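Local coordinates for protein transcriptional repressor, TetR family (PDB 3ANP) that represses transcription, controls fatty acid degradation and binds lauroyl-CoA, with DNA recognition probably through an N-terminal helix-turn-helix, at residues Q63-L68 with L126-L131; E70-L75 with R87-V92; E20-R25 with T33-A38; G96-K101 with L167-Y172. All blocks are in the same frame, centred on the assembly; numbering follows the deposited sequence.

In the fold
Contacts 1 and 2 share helix 54-77 and pack directly on each other, their centres about 10 Å apart: Leu-68 CD2 meets Val-92 CG1 at 3.7 Å, and Leu-131 CD1 meets Val-72 CG1 at 3.8 Å. Contact 1 borders the acyl chain of the dodecyl-CoA, whereas in contact 2 the side chain of Leu-89 stays about 8 Å from the ligand. Contact 4 uses the far end of helix 82-99, with its Thr-97 side chain about 6 Å from the dodecyl-CoA. Contact 3 joins helix 3-25 to the predicted helix-turn-helix, in which segment 33-38 lies, its centre about 26 Å from that of contact 1. It touches contact 4 through a long, weak ion pair, Arg-23 NH1 to Glu-100 OE2 at 3.4 Å.

Contact 1 (Q63-L68 with L126-L131); sequences QLLAGL and LPLGDL. With DCC (dodecyl-coa), chain E.
Leu-126 meets Leu-65 through its backbone: its carbonyl carbon C lies 3.7 Å from CD2 of Leu-65, while its own side chain is directed to other partners. Next to that carbon, Leu-126 O sits 3.8 Å from CA6 of the dodecyl-CoA, and Leu-126 CB follows the same alkyl chain one carbon further along.

At Pro-127 the packing is at its tightest. The ring carbon CD is 3.4 Å from Leu-65 CD2, closer than usual van der Waals contact, and CG of the ring also borders that methyl. Leu-65 reaches this place because its CG stands opposite the backbone N (chi1 -180°), which carries the two methyls across to the helix break in segment 126-131. That break separates helix 116-125 from helix 128-142: Pro-127 is both the N-cap residue of the second helix and the centre of an inverse gamma turn, closed by the bond from Leu-128 N to Leu-126 O. The site belongs to the all-helical ligand-binding domain of the TetR family, and here the turn lies along the pocket wall.

Leu-128 has two duties. Its CD1 approaches CD1 of Leu-65 at 4.1 Å, whereas its CB is 4.0 Å from CA8 of the acyl chain. On the other helix Leu-64 CB comes within 3.5 Å of C12, the tail's terminal carbon.

One turn later, Leu-131 runs past Leu-65 in the opposite direction. Its CD2 touches Leu-65 CD1 at 3.9 Å and lies over Leu-68, 4.2 Å from CB.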
# COMPACT_ATOMS: atom_id res chain seq x y z
N GLN A 63 -2.72 20.64 -0.90
CA GLN A 63 -2.73 21.67 -1.95
C GLN A 63 -2.60 20.99 -3.31
O GLN A 63 -3.33 21.30 -4.26
CB GLN A 63 -1.55 22.64 -1.78
CG GLN A 63 -1.35 23.59 -3.00
CD GLN A 63 0.03 24.27 -3.01
OE1 GLN A 63 0.69 24.36 -1.97
NE2 GLN A 63 0.45 24.77 -4.18
N LEU A 64 -1.66 20.06 -3.43
CA LEU A 64 -1.47 19.37 -4.70
C LEU A 64 -2.75 18.63 -5.10
O LEU A 64 -3.21 18.73 -6.25
CB LEU A 64 -0.30 18.39 -4.60
CG LEU A 64 1.12 18.95 -4.42
CD1 LEU A 64 2.10 17.78 -4.22
CD2 LEU A 64 1.54 19.76 -5.65
N LEU A 65 -3.34 17.91 -4.16
CA LEU A 65 -4.56 17.17 -4.46
C LEU A 65 -5.71 18.11 -4.85
O LEU A 65 -6.50 17.79 -5.73
CB LEU A 65 -4.97 16.31 -3.27
CG LEU A 65 -6.25 15.49 -3.50
CD1 LEU A 65 -6.00 14.48 -4.62
CD2 LEU A 65 -6.66 14.76 -2.21
N ALA A 66 -5.81 19.27 -4.19
CA ALA A 66 -6.87 20.22 -4.52
C ALA A 66 -6.72 20.71 -5.96
O ALA A 66 -7.71 20.92 -6.67
CB ALA A 66 -6.88 21.42 -3.54
N GLY A 67 -5.48 20.90 -6.40
CA GLY A 67 -5.25 21.32 -7.77
C GLY A 67 -5.71 20.22 -8.71
O GLY A 67 -6.35 20.47 -9.75
N LEU A 68 -5.36 18.98 -8.36
CA LEU A 68 -5.77 17.83 -9.17
C LEU A 68 -7.29 17.70 -9.22
O LEU A 68 -7.85 17.29 -10.23
CB LEU A 68 -5.14 16.54 -8.63
CG LEU A 68 -3.61 16.40 -8.83
CD1 LEU A 68 -3.10 15.16 -8.09
CD2 LEU A 68 -3.30 16.28 -10.30
N LEU A 126 -5.30 13.76 2.48
CA LEU A 126 -4.98 13.32 1.12
C LEU A 126 -6.03 12.35 0.56
O LEU A 126 -5.70 11.24 0.12
CB LEU A 126 -3.61 12.63 1.13
CG LEU A 126 -2.45 13.38 1.81
CD1 LEU A 126 -1.27 12.43 2.10
CD2 LEU A 126 -2.00 14.53 0.89
N PRO A 127 -7.31 12.76 0.53
CA PRO A 127 -8.40 11.91 0.03
C PRO A 127 -8.45 11.67 -1.48
O PRO A 127 -9.41 12.06 -2.16
CB PRO A 127 -9.63 12.63 0.56
CG PRO A 127 -9.24 14.07 0.37
CD PRO A 127 -7.83 14.09 0.93
N LEU A 128 -7.44 11.00 -2.01
CA LEU A 128 -7.40 10.69 -3.43
C LEU A 128 -8.50 9.70 -3.81
O LEU A 128 -9.09 9.77 -4.89
CB LEU A 128 -6.03 10.09 -3.79
CG LEU A 128 -5.84 9.60 -5.23
CD1 LEU A 128 -6.12 10.75 -6.21
CD2 LEU A 128 -4.40 9.06 -5.37
N GLY A 129 -8.79 8.76 -2.90
CA GLY A 129 -9.84 7.78 -3.17
C GLY A 129 -11.16 8.42 -3.57
O GLY A 129 -11.81 7.99 -4.52
N ASP A 130 -11.55 9.46 -2.83
CA ASP A 130 -12.79 10.16 -3.11
C ASP A 130 -12.75 10.93 -4.44
O ASP A 130 -13.77 11.02 -5.14
CB ASP A 130 -13.15 11.11 -1.96
CG ASP A 130 -13.53 10.36 -0.68
OD1 ASP A 130 -13.92 9.17 -0.76
OD2 ASP A 130 -13.44 10.96 0.41
N LEU A 131 -11.59 11.48 -4.81
CA LEU A 131 -11.48 12.16 -6.11
C LEU A 131 -11.69 11.12 -7.23
O LEU A 131 -12.39 11.35 -8.23
CB LEU A 131 -10.10 12.83 -6.25
CG LEU A 131 -9.79 13.45 -7.63
CD1 LEU A 131 -10.94 14.36 -8.04
CD2 LEU A 131 -8.48 14.25 -7.58
C2 DCC E . -20.09 7.12 10.09
C4 DCC E . -19.56 6.25 8.02
C5 DCC E . -19.63 7.52 7.47
C6 DCC E . -19.94 8.59 8.30
C8 DCC E . -19.12 6.13 5.91
C10 DCC E . -1.49 12.84 -3.38
C11 DCC E . -0.32 13.82 -3.47
C12 DCC E . -0.57 14.89 -4.53
N9 DCC E . -19.25 5.41 7.03
N7 DCC E . -19.35 7.41 6.17
N3 DCC E . -19.80 6.08 9.32
N1 DCC E . -20.16 8.35 9.60
N6 DCC E . -20.01 9.82 7.82
C1' DCC E . -19.09 3.95 7.15
C2' DCC E . -18.29 3.38 5.98
O2' DCC E . -19.11 3.35 4.80
C3' DCC E . -18.12 1.96 6.51
O3' DCC E . -19.32 1.21 6.31
C4' DCC E . -17.90 2.20 8.01
O4' DCC E . -18.23 3.58 8.24
C5' DCC E . -16.43 1.94 8.34
O5' DCC E . -15.58 2.74 7.51
P1 DCC E . -14.03 2.37 7.34
O11 DCC E . -13.88 0.92 7.10
O12 DCC E . -13.44 3.31 6.36
O6 DCC E . -13.40 2.69 8.79
P2 DCC E . -12.88 4.16 9.17
O21 DCC E . -13.11 4.06 10.63
O22 DCC E . -13.72 4.93 8.22
O7 DCC E . -11.36 3.84 8.74
CPA DCC E . -10.86 4.14 7.43
CPB DCC E . -9.52 4.86 7.54
CP8 DCC E . -8.63 4.13 8.55
CP7 DCC E . -9.75 6.30 7.98
CP9 DCC E . -8.83 4.86 6.17
OP3 DCC E . -8.32 2.82 8.09
CP6 DCC E . -7.35 4.92 8.80
OP2 DCC E . -7.32 5.83 9.63
NP2 DCC E . -6.31 4.57 8.05
CP5 DCC E . -5.00 5.25 8.18
CP4 DCC E . -4.25 5.19 6.85
CP3 DCC E . -3.99 3.74 6.43
OP1 DCC E . -4.91 2.91 6.41
NP1 DCC E . -2.74 3.46 6.07
CP2 DCC E . -2.34 2.11 5.66
CP1 DCC E . -2.89 1.81 4.26
S DCC E . -2.08 2.79 2.94
P3 DCC E . -19.21 -0.32 5.83
O31 DCC E . -19.42 -0.47 4.37
O32 DCC E . -17.76 -0.85 6.29
O33 DCC E . -20.30 -1.13 6.70
CA1 DCC E . -3.15 4.17 2.78
CA2 DCC E . -3.04 5.05 1.53
OA1 DCC E . -3.96 4.44 3.67
CA3 DCC E . -4.29 5.91 1.36
CA4 DCC E . -4.26 6.73 0.07
CA5 DCC E . -3.09 7.72 0.04
CA6 DCC E . -3.24 8.66 -1.16
CA7 DCC E . -2.13 9.72 -1.17
CA8 DCC E . -2.36 10.74 -2.29
CA9 DCC E . -1.21 11.75 -2.34

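Contact 2 (E70-L75 with R87-V92); sequences EEVRRL and RHLFRV
Glu-71 and His-88 join two successive helices, 54-77 and 82-99, which pack as an antiparallel helical hairpin; in these segments the axes approach to 10.9 Å with 154° between their directions.

The polar part is a single His-carboxylate hydrogen bond. His-88 NE2 donates to Glu-71 OE2 over 2.7 Å, and the N-H...O angle of 170° makes it nearly straight. The oxygen lies almost exactly in the plane of the imidazole ring, at its edge. Seen from the acid the bond is less regular, since the nitrogen stands 52° out of the carboxylate plane. Glu-71 spans the gap as an extended chain and meets the histidine at about a right angle. The bond is likely to fix the rotation of the ring and to favour a positively charged imidazole.

Carbon atoms of Leu-75 and Val-92 flank this pair. Leu-75 CD1 presses obliquely against the imidazole, 3.4 Å from His-88 CD2, and a methyl of Val-92 borders the acid oxygen.

The apolar group lies deeper in, where Val-72 and Leu-89 both also pack on Ile-135 of helix 128-142, which covers the inner side of the hairpin. Between the two, Val-72 CG2 rests 4.1 Å from Leu-89 CD1.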
# COMPACT_ATOMS: atom_id res chain seq x y z
N GLU A 70 -9.49 20.19 -9.08
CA GLU A 70 -9.99 21.22 -10.00
C GLU A 70 -9.81 20.76 -11.43
O GLU A 70 -10.69 20.95 -12.27
CB GLU A 70 -9.21 22.53 -9.86
CG GLU A 70 -9.36 23.26 -8.54
CD GLU A 70 -8.70 24.63 -8.60
OE1 GLU A 70 -9.18 25.50 -9.35
OE2 GLU A 70 -7.68 24.84 -7.92
N GLU A 71 -8.65 20.19 -11.71
CA GLU A 71 -8.30 19.72 -13.03
C GLU A 71 -9.25 18.61 -13.49
O GLU A 71 -9.76 18.63 -14.61
CB GLU A 71 -6.83 19.24 -13.03
CG GLU A 71 -6.32 18.73 -14.38
CD GLU A 71 -4.81 18.47 -14.38
OE1 GLU A 71 -4.19 18.50 -13.29
OE2 GLU A 71 -4.24 18.24 -15.47
N VAL A 72 -9.51 17.66 -12.60
CA VAL A 72 -10.40 16.54 -12.91
C VAL A 72 -11.83 17.04 -13.17
O VAL A 72 -12.45 16.64 -14.14
CB VAL A 72 -10.40 15.49 -11.75
CG1 VAL A 72 -11.64 14.57 -11.82
CG2 VAL A 72 -9.13 14.65 -11.83
N ARG A 73 -12.33 17.91 -12.30
CA ARG A 73 -13.69 18.42 -12.48
C ARG A 73 -13.80 19.23 -13.76
O ARG A 73 -14.80 19.16 -14.48
CB ARG A 73 -14.11 19.26 -11.27
CG ARG A 73 -14.34 18.40 -10.03
CD ARG A 73 -14.65 19.22 -8.79
NE ARG A 73 -14.82 18.37 -7.62
CZ ARG A 73 -15.38 18.77 -6.48
NH1 ARG A 73 -15.82 20.02 -6.36
NH2 ARG A 73 -15.50 17.92 -5.45
N ARG A 74 -12.74 19.98 -14.06
CA ARG A 74 -12.69 20.79 -15.27
C ARG A 74 -12.78 19.90 -16.51
O ARG A 74 -13.54 20.18 -17.44
CB ARG A 74 -11.38 21.57 -15.32
CG ARG A 74 -11.44 22.79 -16.20
CD ARG A 74 -10.19 22.95 -17.04
NE ARG A 74 -8.95 22.72 -16.30
CZ ARG A 74 -7.89 22.13 -16.84
NH1 ARG A 74 -7.94 21.71 -18.10
NH2 ARG A 74 -6.78 21.95 -16.13
N LEU A 75 -12.01 18.81 -16.51
CA LEU A 75 -12.01 17.91 -17.66
C LEU A 75 -13.35 17.22 -17.88
O LEU A 75 -13.81 17.10 -19.01
CB LEU A 75 -10.87 16.88 -17.52
CG LEU A 75 -9.45 17.49 -17.64
CD1 LEU A 75 -8.38 16.43 -17.32
CD2 LEU A 75 -9.24 18.04 -19.04
N ARG A 87 -7.03 8.01 -16.83
CA ARG A 87 -5.68 7.79 -17.36
C ARG A 87 -4.86 9.06 -17.21
O ARG A 87 -3.68 9.01 -16.87
CB ARG A 87 -5.71 7.42 -18.85
CG ARG A 87 -6.28 6.05 -19.18
CD ARG A 87 -5.76 5.59 -20.54
NE ARG A 87 -6.34 4.32 -20.95
CZ ARG A 87 -7.57 4.17 -21.43
NH1 ARG A 87 -8.36 5.23 -21.57
NH2 ARG A 87 -8.01 2.97 -21.77
N HIS A 88 -5.49 10.20 -17.48
CA HIS A 88 -4.80 11.48 -17.37
C HIS A 88 -4.37 11.74 -15.92
O HIS A 88 -3.23 12.14 -15.66
CB HIS A 88 -5.73 12.61 -17.82
CG HIS A 88 -5.17 13.98 -17.58
ND1 HIS A 88 -4.21 14.54 -18.40
CD2 HIS A 88 -5.42 14.89 -16.62
CE1 HIS A 88 -3.89 15.74 -17.94
NE2 HIS A 88 -4.61 15.98 -16.86
N LEU A 89 -5.29 11.52 -14.99
CA LEU A 89 -4.99 11.75 -13.59
C LEU A 89 -3.77 10.98 -13.13
O LEU A 89 -2.89 11.52 -12.45
CB LEU A 89 -6.20 11.37 -12.72
CG LEU A 89 -6.00 11.39 -11.20
CD1 LEU A 89 -5.63 12.78 -10.73
CD2 LEU A 89 -7.29 10.94 -10.54
N PHE A 90 -3.68 9.71 -13.51
CA PHE A 90 -2.55 8.91 -13.06
C PHE A 90 -1.28 9.30 -13.77
O PHE A 90 -0.20 9.24 -13.20
CB PHE A 90 -2.88 7.43 -13.20
CG PHE A 90 -3.89 6.98 -12.19
CD1 PHE A 90 -3.54 6.92 -10.84
CD2 PHE A 90 -5.20 6.74 -12.55
CE1 PHE A 90 -4.49 6.63 -9.87
CE2 PHE A 90 -6.17 6.44 -11.58
CZ PHE A 90 -5.81 6.39 -10.24
N ARG A 91 -1.41 9.74 -15.02
CA ARG A 91 -0.25 10.20 -15.77
C ARG A 91 0.33 11.43 -15.04
O ARG A 91 1.53 11.51 -14.76
CB ARG A 91 -0.69 10.57 -17.20
CG ARG A 91 0.32 10.32 -18.29
CD ARG A 91 -0.40 9.87 -19.57
NE ARG A 91 -1.45 10.80 -19.99
CZ ARG A 91 -2.63 10.43 -20.50
NH1 ARG A 91 -2.92 9.14 -20.66
NH2 ARG A 91 -3.52 11.35 -20.85
N VAL A 92 -0.53 12.39 -14.71
CA VAL A 92 -0.07 13.59 -14.02
C VAL A 92 0.40 13.27 -12.61
O VAL A 92 1.33 13.88 -12.09
CB VAL A 92 -1.17 14.67 -14.00
CG1 VAL A 92 -0.84 15.74 -12.98
CG2 VAL A 92 -1.29 15.29 -15.41

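Contact 3 (E20-R25 with T33-A38); sequences ELFRNR and TEIAKA
Glu-34 OE2 is approached by both terminal nitrogens of Arg-25: NH1 forms the salt bridge at 2.7 Å, and NH2 stands at 3.1 Å from the same oxygen. The two flat groups do not lie in a common plane but are turned 63° against each other, with the second acid oxygen, OE1, over one face of the guanidinium near its rim. The side chains arrive from opposite directions, the glutamate extended and the arginine bent at chi3 (64°), a kink that turns its end toward the acid. OE1 has a different role, accepting a hydrogen bond from the backbone N of Thr-31, just ahead of helix 32-39. Replacing Glu-34 by a leucine would probably leave Arg-25 without its opposite charge across this contact and Thr-31 N without its side-chain acceptor.

Beneath the ion pair, helix 3-25 packs on helix 32-39, their local axes inclined at 122°. The second of these lies within the predicted helix-turn-helix of the TetR family, so the contact sets the first helix of the domain against that DNA-binding unit.

Leu-21 supplies the main apolar contact through one methyl. Its CD1 comes to 3.7 Å from Ile-35 CA, and to 3.9 Å from Ala-38 CB, lying between successive turns of the facing helix. The end of Ile-35 leads on to Phe-22: its CD1 is 3.8 Å from both CE1 and CZ of the ring, approached obliquely. That ring also meets Phe-27 edge-to-face and packs on Val-56 and Leu-57 of helix 54-77.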
# COMPACT_ATOMS: atom_id res chain seq x y z
N GLU A 20 10.79 25.94 1.77
CA GLU A 20 12.05 26.37 1.18
C GLU A 20 13.23 25.62 1.82
O GLU A 20 14.11 25.11 1.11
CB GLU A 20 12.23 27.90 1.35
CG GLU A 20 13.52 28.45 0.75
CD GLU A 20 13.53 28.47 -0.78
OE1 GLU A 20 12.65 27.85 -1.42
OE2 GLU A 20 14.44 29.11 -1.36
N LEU A 21 13.24 25.51 3.15
CA LEU A 21 14.32 24.79 3.83
C LEU A 21 14.29 23.31 3.44
O LEU A 21 15.34 22.73 3.20
CB LEU A 21 14.18 24.91 5.37
CG LEU A 21 14.63 26.26 5.93
CD1 LEU A 21 14.08 26.48 7.32
CD2 LEU A 21 16.18 26.32 5.93
N PHE A 22 13.10 22.72 3.39
CA PHE A 22 12.99 21.30 3.03
C PHE A 22 13.55 21.09 1.61
O PHE A 22 14.29 20.14 1.34
CB PHE A 22 11.53 20.81 3.04
CG PHE A 22 10.86 20.81 4.42
CD1 PHE A 22 11.61 20.78 5.58
CD2 PHE A 22 9.47 20.78 4.51
CE1 PHE A 22 10.97 20.72 6.84
CE2 PHE A 22 8.82 20.71 5.75
CZ PHE A 22 9.58 20.68 6.91
N ARG A 23 13.18 21.99 0.71
CA ARG A 23 13.65 21.90 -0.67
C ARG A 23 15.14 22.07 -0.80
O ARG A 23 15.81 21.27 -1.46
CB ARG A 23 12.95 22.95 -1.54
CG ARG A 23 11.54 22.57 -1.96
CD ARG A 23 10.87 23.66 -2.81
NE ARG A 23 9.60 23.18 -3.35
CZ ARG A 23 8.42 23.69 -3.04
NH1 ARG A 23 7.32 23.17 -3.58
NH2 ARG A 23 8.32 24.72 -2.20
N ASN A 24 15.68 23.11 -0.17
CA ASN A 24 17.10 23.42 -0.26
C ASN A 24 18.05 22.56 0.58
O ASN A 24 19.20 22.37 0.21
CB ASN A 24 17.35 24.89 0.11
CG ASN A 24 16.80 25.85 -0.92
OD1 ASN A 24 16.71 25.51 -2.10
ND2 ASN A 24 16.44 27.06 -0.49
N ARG A 25 17.56 22.06 1.72
CA ARG A 25 18.44 21.30 2.60
C ARG A 25 17.98 19.90 2.97
O ARG A 25 18.72 19.14 3.59
CB ARG A 25 18.68 22.12 3.88
CG ARG A 25 19.34 23.48 3.60
CD ARG A 25 19.42 24.38 4.81
NE ARG A 25 20.26 23.83 5.87
CZ ARG A 25 20.43 24.39 7.06
NH1 ARG A 25 21.21 23.81 7.97
NH2 ARG A 25 19.81 25.53 7.36
N THR A 33 13.66 24.26 14.90
CA THR A 33 14.32 25.49 15.29
C THR A 33 14.76 26.32 14.07
O THR A 33 14.67 27.55 14.09
CB THR A 33 15.55 25.21 16.22
OG1 THR A 33 15.10 24.62 17.44
CG2 THR A 33 16.28 26.51 16.56
N GLU A 34 15.23 25.65 13.01
CA GLU A 34 15.64 26.36 11.79
C GLU A 34 14.43 26.97 11.11
O GLU A 34 14.48 28.11 10.63
CB GLU A 34 16.33 25.41 10.80
CG GLU A 34 17.67 24.89 11.27
CD GLU A 34 18.30 23.91 10.28
OE1 GLU A 34 17.56 23.06 9.73
OE2 GLU A 34 19.53 23.97 10.06
N ILE A 35 13.33 26.21 11.05
CA ILE A 35 12.10 26.71 10.46
C ILE A 35 11.61 27.94 11.22
O ILE A 35 11.28 28.97 10.61
CB ILE A 35 10.99 25.62 10.47
CG1 ILE A 35 11.35 24.49 9.49
CG2 ILE A 35 9.64 26.22 10.07
CD1 ILE A 35 10.38 23.32 9.54
N ALA A 36 11.57 27.85 12.54
CA ALA A 36 11.13 28.95 13.39
C ALA A 36 11.97 30.20 13.12
O ALA A 36 11.44 31.30 12.91
CB ALA A 36 11.24 28.56 14.86
N LYS A 37 13.29 30.03 13.13
CA LYS A 37 14.19 31.15 12.88
C LYS A 37 13.92 31.77 11.51
O LYS A 37 13.84 32.99 11.39
CB LYS A 37 15.65 30.69 12.95
CG LYS A 37 16.67 31.84 12.87
CD LYS A 37 18.11 31.34 13.00
CE LYS A 37 19.10 32.49 13.20
NZ LYS A 37 19.16 33.43 12.04
N ALA A 38 13.76 30.92 10.49
CA ALA A 38 13.50 31.43 9.14
C ALA A 38 12.17 32.16 9.02
O ALA A 38 12.05 33.10 8.22
CB ALA A 38 13.55 30.28 8.13

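Contact 4 (G96-K101 with L167-Y172); sequences GTAREK and LRWAAY
Lys-101 and Trp-169 both carry CG opposite the backbone N (chi1 177° and 175°), and these settings send the lysine's alkyl chain obliquely across the outer carbons of the indole's six-membered ring. Lys-101 CD reaches Trp-169 CZ3 at 3.7 Å, and CG lies 3.8 Å from Ala-170 CB, so the aliphatic part of the lysine fills the angle between the indole and the next residue of its helix. Beyond CD the chain bends at chi4. Lys-101 NZ is close to Ala-170 O at 3.2 Å, but the angle is too poor for a hydrogen bond. An alanine in place of Lys-101 is likely to open a gap beside CZ3 and Ala-170, leaving the indole with less to hold it on that side.

Trp-169 also reaches back to the last turn of helix 82-99. Its CH2 is 3.6 Å from Ala-98 CB and equally close to the CA of that residue, while the indole N-H is used outside the contact, bonding to the backbone O of Arg-176.

The contact thus joins the end of helix 82-99, and the start of helix 101-110, to the last turns of helix 151-172. Leu-178 of helix 178-191 packs on both Thr-97 and Trp-169, and Thr-97 OG1 is hydrogen-bonded to Leu-93 O and Tyr-162 OH. From helix 151-172, Arg-168 forms a salt bridge with Asp-160 of the second subunit.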
# COMPACT_ATOMS: atom_id res chain seq x y z
N GLY A 96 3.96 14.27 -11.43
CA GLY A 96 4.11 15.13 -10.27
C GLY A 96 4.83 14.44 -9.13
O GLY A 96 5.61 15.07 -8.41
N THR A 97 4.57 13.16 -8.94
CA THR A 97 5.23 12.42 -7.86
C THR A 97 6.73 12.38 -8.09
O THR A 97 7.51 12.50 -7.15
CB THR A 97 4.68 10.97 -7.76
OG1 THR A 97 3.29 11.02 -7.42
CG2 THR A 97 5.43 10.19 -6.68
N ALA A 98 7.13 12.20 -9.34
CA ALA A 98 8.55 12.15 -9.68
C ALA A 98 9.19 13.51 -9.46
O ALA A 98 10.32 13.61 -8.97
CB ALA A 98 8.73 11.72 -11.13
N ARG A 99 8.49 14.57 -9.82
CA ARG A 99 9.03 15.92 -9.66
C ARG A 99 9.28 16.24 -8.18
O ARG A 99 10.30 16.84 -7.83
CB ARG A 99 8.06 16.99 -10.21
CG ARG A 99 7.94 17.06 -11.73
CD ARG A 99 7.33 18.40 -12.20
NE ARG A 99 5.94 18.56 -11.79
CZ ARG A 99 4.91 17.98 -12.40
NH1 ARG A 99 3.67 18.16 -11.97
NH2 ARG A 99 5.13 17.22 -13.47
N GLU A 100 8.35 15.83 -7.32
CA GLU A 100 8.42 16.13 -5.90
C GLU A 100 8.79 14.95 -5.01
O GLU A 100 8.49 14.95 -3.82
CB GLU A 100 7.07 16.71 -5.45
CG GLU A 100 6.74 18.05 -6.13
CD GLU A 100 7.64 19.17 -5.65
OE1 GLU A 100 8.86 18.95 -5.51
OE2 GLU A 100 7.14 20.29 -5.42
N LYS A 101 9.47 13.97 -5.58
CA LYS A 101 9.87 12.77 -4.87
C LYS A 101 10.46 12.95 -3.46
O LYS A 101 10.02 12.29 -2.51
CB LYS A 101 10.86 11.98 -5.73
CG LYS A 101 11.42 10.74 -5.06
CD LYS A 101 12.41 10.04 -5.98
CE LYS A 101 13.11 8.90 -5.27
NZ LYS A 101 13.93 9.40 -4.14
N LEU A 167 5.16 4.92 -3.33
CA LEU A 167 6.07 4.79 -2.20
C LEU A 167 7.24 3.87 -2.55
O LEU A 167 8.39 4.21 -2.30
CB LEU A 167 5.30 4.25 -0.99
CG LEU A 167 6.13 3.87 0.24
CD1 LEU A 167 7.12 4.98 0.55
CD2 LEU A 167 5.19 3.64 1.43
N ARG A 168 6.95 2.70 -3.12
CA ARG A 168 8.01 1.77 -3.47
C ARG A 168 8.88 2.34 -4.58
O ARG A 168 10.10 2.16 -4.57
CB ARG A 168 7.42 0.42 -3.87
CG ARG A 168 6.82 -0.30 -2.65
CD ARG A 168 5.95 -1.49 -3.03
NE ARG A 168 6.72 -2.63 -3.50
CZ ARG A 168 6.19 -3.80 -3.84
NH1 ARG A 168 4.87 -3.98 -3.76
NH2 ARG A 168 6.98 -4.79 -4.26
N TRP A 169 8.27 3.06 -5.50
CA TRP A 169 9.01 3.68 -6.59
C TRP A 169 10.02 4.67 -6.02
O TRP A 169 11.21 4.63 -6.34
CB TRP A 169 8.07 4.41 -7.54
CG TRP A 169 8.80 5.18 -8.62
CD1 TRP A 169 9.26 4.68 -9.82
CD2 TRP A 169 9.20 6.55 -8.59
NE1 TRP A 169 9.92 5.66 -10.53
CE2 TRP A 169 9.89 6.82 -9.80
CE3 TRP A 169 9.04 7.58 -7.66
CZ2 TRP A 169 10.43 8.08 -10.10
CZ3 TRP A 169 9.58 8.85 -7.96
CH2 TRP A 169 10.27 9.08 -9.17
N ALA A 170 9.52 5.57 -5.17
CA ALA A 170 10.34 6.62 -4.58
C ALA A 170 11.39 6.11 -3.61
O ALA A 170 12.51 6.62 -3.57
CB ALA A 170 9.44 7.67 -3.88
N ALA A 171 11.04 5.10 -2.82
CA ALA A 171 11.96 4.57 -1.84
C ALA A 171 12.96 3.52 -2.34
O ALA A 171 14.07 3.42 -1.81
CB ALA A 171 11.18 3.98 -0.67
N TYR A 172 12.57 2.75 -3.34
CA TYR A 172 13.43 1.67 -3.81
C TYR A 172 13.81 1.60 -5.28
O TYR A 172 14.89 1.12 -5.60
CB TYR A 172 12.79 0.32 -3.45
CG TYR A 172 12.23 0.25 -2.05
CD1 TYR A 172 13.05 0.45 -0.94
CD2 TYR A 172 10.88 -0.02 -1.83
CE1 TYR A 172 12.55 0.39 0.35
CE2 TYR A 172 10.36 -0.09 -0.54
CZ TYR A 172 11.20 0.12 0.55
OH TYR A 172 10.71 0.07 1.82